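Local coordinates for copper chaperone PCu(A)C (Methylosinus trichosporium OB3b, PDB 6P1F), which probably carries copper as a periplasmic chaperone, the chain being its PCu(A)C domain, which binds copper(II) and zinc(II) at separate histidine-containing sites, at residues 8-13 with 101-106; 16-19 with 24-27; 42-47 with 52-57; 65-70 with 75-80. One frame throughout, in Å; residues are numbered along the deposited sequence.

Interaction 1 of 4, residues 8-13 with 101-106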
loop_
_atom_site.group_PDB
_atom_site.type_symbol
_atom_site.label_atom_id
_atom_site.label_comp_id
_atom_site.label_asym_id
_atom_site.label_seq_id
_atom_site.Cartn_x
_atom_site.Cartn_y
_atom_site.Cartn_z
ATOM N N ILE A 8 -14.620 1.551 -0.593
ATOM C CA ILE A 8 -13.178 1.778 -0.530
ATOM C C ILE A 8 -12.630 2.255 -1.857
ATOM O O ILE A 8 -13.002 1.731 -2.909
ATOM C CB ILE A 8 -12.442 0.476 -0.148
ATOM C CG1 ILE A 8 -12.797 0.083 1.276
ATOM C CG2 ILE A 8 -10.943 0.606 -0.328
ATOM C CD1 ILE A 8 -12.273 1.057 2.308
ATOM N N LYS A 9 -11.766 3.280 -1.817
ATOM C CA LYS A 9 -11.036 3.683 -3.008
ATOM C C LYS A 9 -9.584 3.630 -2.699
ATOM O O LYS A 9 -9.177 3.949 -1.590
ATOM C CB LYS A 9 -11.387 5.114 -3.464
ATOM C CG LYS A 9 -12.757 5.171 -4.116
ATOM C CD LYS A 9 -12.938 6.467 -4.935
ATOM C CE LYS A 9 -14.217 6.377 -5.770
ATOM N NZ LYS A 9 -14.292 7.439 -6.828
ATOM N N ILE A 10 -8.786 3.271 -3.689
ATOM C CA ILE A 10 -7.334 3.312 -3.547
ATOM C C ILE A 10 -6.837 4.187 -4.682
ATOM O O ILE A 10 -7.108 3.898 -5.843
ATOM C CB ILE A 10 -6.707 1.907 -3.622
ATOM C CG1 ILE A 10 -7.297 0.973 -2.535
ATOM C CG2 ILE A 10 -5.181 1.992 -3.488
ATOM C CD1 ILE A 10 -8.461 0.061 -3.036
ATOM N N GLU A 11 -6.119 5.261 -4.354
ATOM C CA GLU A 11 -5.703 6.219 -5.385
ATOM C C GLU A 11 -4.208 6.173 -5.585
ATOM O O GLU A 11 -3.452 6.249 -4.614
ATOM C CB GLU A 11 -6.098 7.650 -4.993
ATOM C CG GLU A 11 -7.583 7.825 -4.671
ATOM C CD GLU A 11 -8.467 7.985 -5.903
ATOM O OE1 GLU A 11 -7.964 7.953 -7.061
ATOM O OE2 GLU A 11 -9.688 8.164 -5.692
ATOM N N HIS A 12 -3.809 6.089 -6.849
ATOM C CA HIS A 12 -2.412 6.223 -7.298
ATOM C C HIS A 12 -1.376 5.447 -6.466
ATOM O O HIS A 12 -0.396 6.022 -5.982
ATOM C CB HIS A 12 -2.021 7.707 -7.348
ATOM C CG HIS A 12 -2.844 8.503 -8.314
ATOM N ND1 HIS A 12 -2.369 8.909 -9.547
ATOM C CD2 HIS A 12 -4.119 8.949 -8.241
ATOM C CE1 HIS A 12 -3.309 9.590 -10.176
ATOM N NE2 HIS A 12 -4.382 9.630 -9.406
ATOM N N PRO A 13 -1.593 4.142 -6.291
ATOM C CA PRO A 13 -0.565 3.366 -5.580
ATOM C C PRO A 13 0.747 3.344 -6.342
ATOM O O PRO A 13 0.794 3.139 -7.572
ATOM C CB PRO A 13 -1.178 1.968 -5.487
ATOM C CG PRO A 13 -2.163 1.898 -6.691
ATOM C CD PRO A 13 -2.701 3.290 -6.782
ATOM N N MET A 101 -0.678 -6.606 -6.929
ATOM C CA MET A 101 -0.930 -7.198 -5.627
ATOM C C MET A 101 -2.414 -7.096 -5.289
ATOM O O MET A 101 -3.125 -6.238 -5.787
ATOM C CB MET A 101 -0.063 -6.513 -4.564
ATOM C CG MET A 101 -0.376 -5.034 -4.416
ATOM S SD MET A 101 0.918 -4.159 -3.482
ATOM C CE MET A 101 2.234 -4.068 -4.717
ATOM N N THR A 102 -2.899 -7.970 -4.422
ATOM C CA THR A 102 -4.311 -7.925 -4.084
ATOM C C THR A 102 -4.505 -7.393 -2.668
ATOM O O THR A 102 -3.916 -7.914 -1.734
ATOM C CB THR A 102 -4.944 -9.305 -4.223
ATOM O OG1 THR A 102 -4.805 -9.720 -5.596
ATOM C CG2 THR A 102 -6.408 -9.247 -3.863
ATOM N N LEU A 103 -5.325 -6.355 -2.520
ATOM C CA LEU A 103 -5.665 -5.840 -1.189
ATOM C C LEU A 103 -6.912 -6.530 -0.691
ATOM O O LEU A 103 -7.854 -6.707 -1.449
ATOM C CB LEU A 103 -5.897 -4.348 -1.238
ATOM C CG LEU A 103 -4.751 -3.542 -1.858
ATOM C CD1 LEU A 103 -5.099 -2.024 -1.807
ATOM C CD2 LEU A 103 -3.424 -3.807 -1.189
ATOM N N VAL A 104 -6.928 -6.910 0.586
ATOM C CA VAL A 104 -8.105 -7.560 1.156
ATOM C C VAL A 104 -8.700 -6.678 2.232
ATOM O O VAL A 104 -8.024 -6.389 3.223
ATOM C CB VAL A 104 -7.752 -8.909 1.771
ATOM C CG1 VAL A 104 -9.027 -9.607 2.311
ATOM C CG2 VAL A 104 -7.040 -9.779 0.730
ATOM N N PHE A 105 -9.928 -6.219 2.021
ATOM C CA PHE A 105 -10.642 -5.437 3.025
ATOM C C PHE A 105 -11.694 -6.299 3.685
ATOM O O PHE A 105 -12.402 -7.057 3.025
ATOM C CB PHE A 105 -11.272 -4.173 2.415
ATOM C CG PHE A 105 -10.263 -3.222 1.885
ATOM C CD1 PHE A 105 -9.793 -2.197 2.687
ATOM C CD2 PHE A 105 -9.757 -3.356 0.593
ATOM C CE1 PHE A 105 -8.846 -1.300 2.219
ATOM C CE2 PHE A 105 -8.789 -2.474 0.124
ATOM C CZ PHE A 105 -8.354 -1.450 0.928
ATOM N N GLU A 106 -11.735 -6.241 5.010
ATOM C CA GLU A 106 -12.661 -7.026 5.797
ATOM C C GLU A 106 -14.113 -6.877 5.336
ATOM O O GLU A 106 -14.820 -7.876 5.191
ATOM C CB GLU A 106 -12.526 -6.604 7.260
ATOM C CG GLU A 106 -13.373 -7.403 8.207
ATOM C CD GLU A 106 -13.071 -7.004 9.635
ATOM O OE1 GLU A 106 -13.618 -5.977 10.100
ATOM O OE2 GLU A 106 -12.246 -7.691 10.270
#
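Ile8 and Phe105 meet across the interior of the cupredoxin-like beta fold of this domain. Strands 8-13 and 101-105 are not paired in the sheet. Their axes stay 10.4 Å apart and run at 150°, and the two strands meet through side chains, not backbone bonds. The tight part is at Phe105. Ile8 CG2 sits over one face of the ring, 3.5 Å from Phe105 CZ and offset toward the rim, in a CH-pi contact. With chi1 of Ile8 at -67°, CG2 lies opposite the backbone N and is presented to the ring. CG1 and CD1 of Ile8 spread toward Phe105 CD1. Ile10 CD1 approaches the same ring obliquely, 4.1 Å from Phe105 CE2. An alanine in place of Phe105 would remove the ring and would probably leave the Ile8 methyls and Ile10 CD1 without their packing surface. The outer side of the strand faces solvent in part. Lys9 is exposed and turns away from the interior, and its NZ forms a salt bridge with Glu2. His12 is exposed; it and His1 are copper(II) ligands of this protein, and their backbones are hydrogen-bonded. On the other strand, Thr102 OG1 bonds to Thr112 OG1, away from the apolar contact. Further along the interior, Ile10 and Leu103 reach toward each other tip to tip, with Ile10 CG1 3.8 Å from Leu103 CD1.

Interaction 2 of 4, residues 16-19 with 24-27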
loop_
_atom_site.group_PDB
_atom_site.type_symbol
_atom_site.label_atom_id
_atom_site.label_comp_id
_atom_site.label_asym_id
_atom_site.label_seq_id
_atom_site.Cartn_x
_atom_site.Cartn_y
_atom_site.Cartn_z
ATOM N N ARG A 16 8.640 2.752 -4.335
ATOM C CA ARG A 16 10.044 2.924 -4.670
ATOM C C ARG A 16 10.677 1.595 -4.953
ATOM O O ARG A 16 10.632 0.686 -4.108
ATOM C CB ARG A 16 10.769 3.596 -3.512
ATOM C CG ARG A 16 10.464 5.038 -3.364
ATOM C CD ARG A 16 11.109 5.552 -2.103
ATOM N NE ARG A 16 11.199 7.007 -2.073
ATOM C CZ ARG A 16 11.661 7.696 -1.036
ATOM N NH1 ARG A 16 12.061 7.046 0.055
ATOM N NH2 ARG A 16 11.714 9.021 -1.074
ATOM N N ALA A 17 11.296 1.450 -6.123
ATOM C CA ALA A 17 11.925 0.181 -6.435
ATOM C C ALA A 17 13.000 -0.081 -5.380
ATOM O O ALA A 17 13.632 0.860 -4.916
ATOM C CB ALA A 17 12.517 0.201 -7.818
ATOM N N PRO A 18 13.186 -1.346 -4.979
ATOM C CA PRO A 18 14.269 -1.594 -4.016
ATOM C C PRO A 18 15.640 -1.242 -4.603
ATOM O O PRO A 18 15.905 -1.420 -5.804
ATOM C CB PRO A 18 14.157 -3.094 -3.706
ATOM C CG PRO A 18 13.337 -3.672 -4.822
ATOM C CD PRO A 18 12.470 -2.570 -5.363
ATOM N N LEU A 19 16.484 -0.691 -3.744
ATOM C CA LEU A 19 17.852 -0.406 -4.111
ATOM C C LEU A 19 18.582 -1.683 -4.492
ATOM O O LEU A 19 18.225 -2.800 -4.062
ATOM C CB LEU A 19 18.581 0.299 -2.965
ATOM C CG LEU A 19 18.196 1.736 -2.604
ATOM C CD1 LEU A 19 18.696 2.078 -1.200
ATOM C CD2 LEU A 19 18.795 2.686 -3.621
ATOM N N ARG A 24 13.775 -4.797 0.699
ATOM C CA ARG A 24 12.656 -4.054 1.280
ATOM C C ARG A 24 12.382 -2.848 0.414
ATOM O O ARG A 24 13.298 -2.335 -0.214
ATOM C CB ARG A 24 12.954 -3.561 2.695
ATOM C CG ARG A 24 12.719 -4.555 3.778
ATOM C CD ARG A 24 12.947 -3.926 5.147
ATOM N NE ARG A 24 12.610 -4.885 6.195
ATOM C CZ ARG A 24 11.670 -4.692 7.108
ATOM N NH1 ARG A 24 10.984 -3.556 7.129
ATOM N NH2 ARG A 24 11.424 -5.632 7.999
ATOM N N ALA A 25 11.142 -2.396 0.383
ATOM C CA ALA A 25 10.842 -1.176 -0.375
ATOM C C ALA A 25 9.603 -0.540 0.210
ATOM O O ALA A 25 8.836 -1.208 0.906
ATOM C CB ALA A 25 10.637 -1.508 -1.863
ATOM N N GLN A 26 9.397 0.744 -0.056
ATOM C CA GLN A 26 8.233 1.431 0.497
ATOM C C GLN A 26 7.200 1.637 -0.577
ATOM O O GLN A 26 7.528 1.960 -1.701
ATOM C CB GLN A 26 8.626 2.753 1.113
ATOM C CG GLN A 26 9.521 2.560 2.323
ATOM C CD GLN A 26 9.612 3.781 3.208
ATOM O OE1 GLN A 26 9.124 4.874 2.873
ATOM N NE2 GLN A 26 10.241 3.600 4.375
ATOM N N LEU A 27 5.946 1.416 -0.196
ATOM C CA LEU A 27 4.799 1.592 -1.067
ATOM C C LEU A 27 3.913 2.701 -0.490
ATOM O O LEU A 27 3.791 2.845 0.711
ATOM C CB LEU A 27 4.024 0.285 -1.193
ATOM C CG LEU A 27 2.730 0.335 -2.016
ATOM C CD1 LEU A 27 2.534 -0.931 -2.868
ATOM C CD2 LEU A 27 1.567 0.599 -1.106
HETATM O O HOH W 1 15.492 -0.513 -0.934
#
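Arg16 N donates a hydrogen bond to Gln26 O, 3.0 Å away. This bond closes the loop end of a beta hairpin, where strand 8-16 leads through a loop into the antiparallel strand 24-33. It is fairly straight, 154° at the hydrogen. The regular pairing then stops. Arg16 O faces a methyl instead of an N-H: Ala25 CB lies 3.1 Å from Arg16 O, a close contact. Pro18 follows, and its ring nitrogen has no hydrogen to give. Its ring packs on the partner strand instead, with Pro18 CD 4.1 Å from Ala25 CB and Pro18 CB 3.7 Å from Arg24 O. Beyond the proline a water takes over. It accepts from Leu19 N at 3.0 Å and also bonds to Arg24 O at 2.9 Å, so it spans the two backbones where they have separated. The polar side-chain ends look elsewhere. The Arg16 chain is extended from CG to NE, which carries NE to Ala122 O. Arg24 NH1 forms a salt bridge with Glu85, a zinc(II) ligand of this protein. Gln26 OE1 bonds to Tyr28 OH, while the Gln26 side chain touches His83, another zinc(II) ligand. The hairpin therefore flanks these zinc(II) ligands, and Arg24 is likely to balance some of the charge on Glu85. Back at the direct bond, Arg16 CB also rests near the accepting carbonyl, 4.1 Å from Gln26 O.

Interaction 3 of 4, residues 42-47 with 52-57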
loop_
_atom_site.group_PDB
_atom_site.type_symbol
_atom_site.label_atom_id
_atom_site.label_comp_id
_atom_site.label_asym_id
_atom_site.label_seq_id
_atom_site.Cartn_x
_atom_site.Cartn_y
_atom_site.Cartn_z
ATOM N N ILE A 42 -6.811 -5.861 5.727
ATOM C CA ILE A 42 -6.253 -6.975 6.506
ATOM C C ILE A 42 -5.225 -7.854 5.787
ATOM O O ILE A 42 -4.616 -8.723 6.396
ATOM C CB ILE A 42 -7.364 -7.901 7.014
ATOM C CG1 ILE A 42 -8.126 -8.543 5.859
ATOM C CG2 ILE A 42 -8.321 -7.149 7.912
ATOM C CD1 ILE A 42 -9.093 -9.609 6.323
ATOM N N GLY A 43 -5.022 -7.645 4.500
ATOM C CA GLY A 43 -4.067 -8.470 3.789
ATOM C C GLY A 43 -3.595 -7.810 2.527
ATOM O O GLY A 43 -4.328 -7.008 1.922
ATOM N N VAL A 44 -2.366 -8.145 2.129
ATOM C CA VAL A 44 -1.837 -7.725 0.837
ATOM C C VAL A 44 -1.209 -8.955 0.231
ATOM O O VAL A 44 -0.212 -9.456 0.737
ATOM C CB VAL A 44 -0.811 -6.618 0.963
ATOM C CG1 VAL A 44 -0.220 -6.287 -0.390
ATOM C CG2 VAL A 44 -1.438 -5.381 1.617
ATOM N N LYS A 45 -1.799 -9.459 -0.844
ATOM C CA LYS A 45 -1.358 -10.736 -1.384
ATOM C C LYS A 45 -0.490 -10.489 -2.602
ATOM O O LYS A 45 -0.878 -9.794 -3.510
ATOM C CB LYS A 45 -2.550 -11.620 -1.750
ATOM C CG LYS A 45 -3.439 -11.958 -0.547
ATOM C CD LYS A 45 -4.528 -12.955 -0.922
ATOM C CE LYS A 45 -5.399 -12.452 -2.078
ATOM N NZ LYS A 45 -6.542 -13.377 -2.356
ATOM N N SER A 46 0.707 -11.060 -2.589
ATOM C CA SER A 46 1.585 -10.938 -3.723
ATOM C C SER A 46 2.618 -12.036 -3.705
ATOM O O SER A 46 3.075 -12.440 -2.637
ATOM C CB SER A 46 2.306 -9.600 -3.712
ATOM O OG SER A 46 3.203 -9.530 -4.809
ATOM N N ALA A 47 3.006 -12.482 -4.897
ATOM C CA ALA A 47 4.062 -13.469 -5.013
ATOM C C ALA A 47 5.422 -12.767 -5.012
ATOM O O ALA A 47 6.459 -13.427 -5.027
ATOM C CB ALA A 47 3.879 -14.301 -6.282
ATOM N N VAL A 52 3.815 -7.389 4.593
ATOM C CA VAL A 52 3.817 -5.936 4.665
ATOM C C VAL A 52 3.717 -5.465 6.096
ATOM O O VAL A 52 3.204 -6.168 6.996
ATOM C CB VAL A 52 2.663 -5.304 3.863
ATOM C CG1 VAL A 52 2.706 -5.749 2.389
ATOM C CG2 VAL A 52 1.331 -5.636 4.499
ATOM N N GLN A 53 4.265 -4.277 6.301
ATOM C CA GLN A 53 4.185 -3.572 7.567
ATOM C C GLN A 53 3.706 -2.160 7.312
ATOM O O GLN A 53 4.333 -1.372 6.578
ATOM C CB GLN A 53 5.553 -3.540 8.288
ATOM C CG GLN A 53 6.125 -4.934 8.511
ATOM C CD GLN A 53 7.576 -4.944 8.997
ATOM O OE1 GLN A 53 8.242 -3.907 9.055
ATOM N NE2 GLN A 53 8.080 -6.132 9.319
ATOM N N PHE A 54 2.573 -1.846 7.909
ATOM C CA PHE A 54 2.005 -0.523 7.761
ATOM C C PHE A 54 2.557 0.402 8.817
ATOM O O PHE A 54 2.664 0.050 9.995
ATOM C CB PHE A 54 0.494 -0.574 7.846
ATOM C CG PHE A 54 -0.152 -1.447 6.797
ATOM C CD1 PHE A 54 -0.310 -0.983 5.511
ATOM C CD2 PHE A 54 -0.617 -2.715 7.105
ATOM C CE1 PHE A 54 -0.922 -1.785 4.543
ATOM C CE2 PHE A 54 -1.253 -3.507 6.148
ATOM C CZ PHE A 54 -1.391 -3.032 4.860
ATOM N N HIS A 55 2.958 1.585 8.376
ATOM C CA HIS A 55 3.376 2.648 9.282
ATOM C C HIS A 55 2.430 3.815 9.117
ATOM O O HIS A 55 2.468 4.504 8.116
ATOM C CB HIS A 55 4.805 3.068 8.974
ATOM C CG HIS A 55 5.812 1.997 9.218
ATOM N ND1 HIS A 55 6.619 1.991 10.335
ATOM C CD2 HIS A 55 6.149 0.901 8.505
ATOM C CE1 HIS A 55 7.421 0.944 10.291
ATOM N NE2 HIS A 55 7.158 0.266 9.194
ATOM N N ILE A 56 1.560 4.029 10.094
ATOM C CA ILE A 56 0.530 5.038 9.922
ATOM C C ILE A 56 0.496 5.943 11.134
ATOM O O ILE A 56 0.984 5.581 12.203
ATOM C CB ILE A 56 -0.871 4.408 9.683
ATOM C CG1 ILE A 56 -1.324 3.628 10.912
ATOM C CG2 ILE A 56 -0.867 3.510 8.420
ATOM C CD1 ILE A 56 -2.786 3.206 10.842
ATOM N N ALA A 57 -0.035 7.139 10.954
ATOM C CA ALA A 57 -0.099 8.119 12.034
ATOM C C ALA A 57 -1.223 7.789 13.002
ATOM O O ALA A 57 -2.222 7.169 12.628
ATOM C CB ALA A 57 -0.282 9.520 11.451
#
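Val44 lays its isopropyl group across that of Val52, the two side chains crossing at about a right angle. Val44 CB is 3.9 Å from Val52 CG1. Val44 CG2 touches Val52 CG2 at 4.0 Å and, at the same distance, the tip of the neighbouring ring, Phe54 CZ, which it meets obliquely. Chi1 of Val44 is 176°, which sets CG2 opposite the carbonyl carbon and lets this one methyl serve both partners. Strands 39-45 and 49-55 follow each other in the chain but belong to different parts of the curled sheet. The first pairs with strands 67-69 and 98-105, the second with strand 73-89. The contact packs one part of the sheet against the other. Just before Val44, Ile42 and Gly43 both face Val104 in a classic beta bulge. Farther along strand 52-55, His55 is a zinc(II) ligand of this protein; here its ND1 bonds to Leu60 O and its ring stacks with that of His83. Only aliphatic and aromatic carbons meet between these two segments. Their association should therefore depend on shape and burial, with no polar bond between the two segments.

Interaction 4 of 4, residues 65-70 with 75-80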
loop_
_atom_site.group_PDB
_atom_site.type_symbol
_atom_site.label_atom_id
_atom_site.label_comp_id
_atom_site.label_asym_id
_atom_site.label_seq_id
_atom_site.Cartn_x
_atom_site.Cartn_y
_atom_site.Cartn_z
ATOM N N ASP A 65 0.087 -4.809 11.060
ATOM C CA ASP A 65 -0.068 -5.658 9.870
ATOM C C ASP A 65 -1.443 -5.591 9.231
ATOM O O ASP A 65 -1.772 -6.399 8.350
ATOM C CB ASP A 65 0.300 -7.112 10.229
ATOM C CG ASP A 65 -0.744 -7.804 11.043
ATOM O OD1 ASP A 65 -1.694 -7.171 11.535
ATOM O OD2 ASP A 65 -0.587 -9.038 11.193
ATOM N N ALA A 66 -2.216 -4.605 9.663
ATOM C CA ALA A 66 -3.520 -4.290 9.100
ATOM C C ALA A 66 -3.722 -2.796 9.311
ATOM O O ALA A 66 -2.985 -2.174 10.072
ATOM C CB ALA A 66 -4.622 -5.096 9.758
ATOM N N ILE A 67 -4.678 -2.204 8.612
ATOM C CA ILE A 67 -5.021 -0.826 8.904
ATOM C C ILE A 67 -6.495 -0.772 9.252
ATOM O O ILE A 67 -7.308 -1.160 8.430
ATOM C CB ILE A 67 -4.789 0.114 7.705
ATOM C CG1 ILE A 67 -3.353 0.054 7.185
ATOM C CG2 ILE A 67 -5.156 1.553 8.090
ATOM C CD1 ILE A 67 -3.146 0.934 5.929
ATOM N N TYR A 68 -6.838 -0.320 10.459
ATOM C CA TYR A 68 -8.236 -0.022 10.732
ATOM C C TYR A 68 -8.582 1.327 10.105
ATOM O O TYR A 68 -7.901 2.331 10.314
ATOM C CB TYR A 68 -8.492 0.001 12.249
ATOM C CG TYR A 68 -9.879 0.445 12.671
ATOM C CD1 TYR A 68 -10.960 -0.442 12.657
ATOM C CD2 TYR A 68 -10.100 1.737 13.118
ATOM C CE1 TYR A 68 -12.218 -0.042 13.088
ATOM C CE2 TYR A 68 -11.345 2.140 13.552
ATOM C CZ TYR A 68 -12.402 1.253 13.522
ATOM O OH TYR A 68 -13.627 1.693 13.966
ATOM N N LEU A 69 -9.643 1.324 9.317
ATOM C CA LEU A 69 -10.149 2.512 8.664
ATOM C C LEU A 69 -11.474 2.958 9.242
ATOM O O LEU A 69 -12.483 2.327 8.962
ATOM C CB LEU A 69 -10.362 2.202 7.187
ATOM C CG LEU A 69 -9.092 1.692 6.521
ATOM C CD1 LEU A 69 -9.449 0.901 5.266
ATOM C CD2 LEU A 69 -8.270 2.923 6.178
ATOM N N PRO A 70 -11.491 4.035 10.034
ATOM C CA PRO A 70 -12.738 4.586 10.573
ATOM C C PRO A 70 -13.696 4.945 9.445
ATOM O O PRO A 70 -13.242 5.127 8.307
ATOM C CB PRO A 70 -12.288 5.850 11.309
ATOM C CG PRO A 70 -10.877 5.601 11.649
ATOM C CD PRO A 70 -10.298 4.704 10.588
ATOM N N VAL A 75 -6.369 7.422 4.619
ATOM C CA VAL A 75 -4.955 7.342 4.940
ATOM C C VAL A 75 -4.187 7.902 3.762
ATOM O O VAL A 75 -4.294 7.379 2.648
ATOM C CB VAL A 75 -4.515 5.909 5.232
ATOM C CG1 VAL A 75 -3.006 5.847 5.464
ATOM C CG2 VAL A 75 -5.284 5.367 6.447
ATOM N N THR A 76 -3.430 8.985 3.992
ATOM C CA THR A 76 -2.598 9.575 2.933
ATOM C C THR A 76 -1.157 9.093 3.174
ATOM O O THR A 76 -0.698 9.040 4.300
ATOM C CB THR A 76 -2.670 11.109 2.917
ATOM O OG1 THR A 76 -4.045 11.522 2.791
ATOM C CG2 THR A 76 -1.911 11.646 1.725
ATOM N N MET A 77 -0.465 8.693 2.116
ATOM C CA MET A 77 0.876 8.141 2.264
ATOM C C MET A 77 1.851 8.870 1.356
ATOM O O MET A 77 1.497 9.199 0.206
ATOM C CB MET A 77 0.891 6.667 1.910
ATOM C CG MET A 77 0.027 5.795 2.812
ATOM S SD MET A 77 0.326 4.081 2.431
ATOM C CE MET A 77 -1.160 3.326 3.082
ATOM N N ALA A 78 3.080 9.048 1.837
ATOM C CA ALA A 78 4.140 9.666 1.045
ATOM C C ALA A 78 5.449 9.416 1.756
ATOM O O ALA A 78 5.457 9.113 2.961
ATOM C CB ALA A 78 3.885 11.165 0.866
ATOM N N PRO A 79 6.561 9.508 1.023
ATOM C CA PRO A 79 7.845 9.356 1.726
ATOM C C PRO A 79 7.991 10.322 2.920
ATOM O O PRO A 79 7.684 11.510 2.817
ATOM C CB PRO A 79 8.885 9.690 0.638
ATOM C CG PRO A 79 8.192 9.342 -0.658
ATOM C CD PRO A 79 6.704 9.540 -0.451
ATOM N N GLY A 80 8.452 9.804 4.046
ATOM C CA GLY A 80 8.528 10.619 5.246
ATOM C C GLY A 80 7.262 10.679 6.074
ATOM O O GLY A 80 7.260 11.226 7.187
#
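Flat groups play no part where Ile67 and Leu69 meet Val75 and Met77: the contact has no ring face or edge, only aliphatic branches and a thioether methyl. Val75 CG2 is the shared point. It lies 3.9 Å from Leu69 CD2 and 4.2 Å from Ile67 CG2. The Leu69 and Val75 side chains cross at about a right angle, whereas Ile67 comes in obliquely. With chi1 at 176°, CG2 of Val75 is the branch turned to both Leu69 and Ile67. The Leu69 CB starts off to the side, and the outer end of the chain brings CD2 back onto the valine. Farther along, the long arm of Ile67 reaches Met77, with Ile67 CD1 4.2 Å from Met77 CE. These contacts are moderate in length and wholly apolar. Met77 also approaches a zinc(II) ligand, its side chain about 5 Å from that of His83. The contact joins two strands that are not paired with each other. Strand 67-69 pairs with strand 39-45, through Ile67 with Leu41 and Leu69 with Asp39. Val75 belongs to strand 73-89, where its backbone bonds to Val31 of strand 24-33.

Interactions 1, 3 and 4 share one apolar interior, their centres 9 to 11 Å apart. Leu69 CD1 lies 3.8 Å from Phe105 CE1, joining interactions 1 and 4. Leu103 CD2 is 3.8 Å from Val44 CG2, joining 1 and 3. Phe54 CD1 packs 3.4 Å from Ile67 CD1, joining 3 and 4. Interaction 2 lies at the surface, about 18 Å from interaction 1 between centres, yet Met101 CE still reaches Leu27 CD1 at 3.7 Å. Interaction 1 carries His12 of the copper(II) site, while interactions 2, 3 and 4 border the zinc(II) ligands His55, His59, His83 and Glu85, which probably form one site. Neither metal is bound in this apo model.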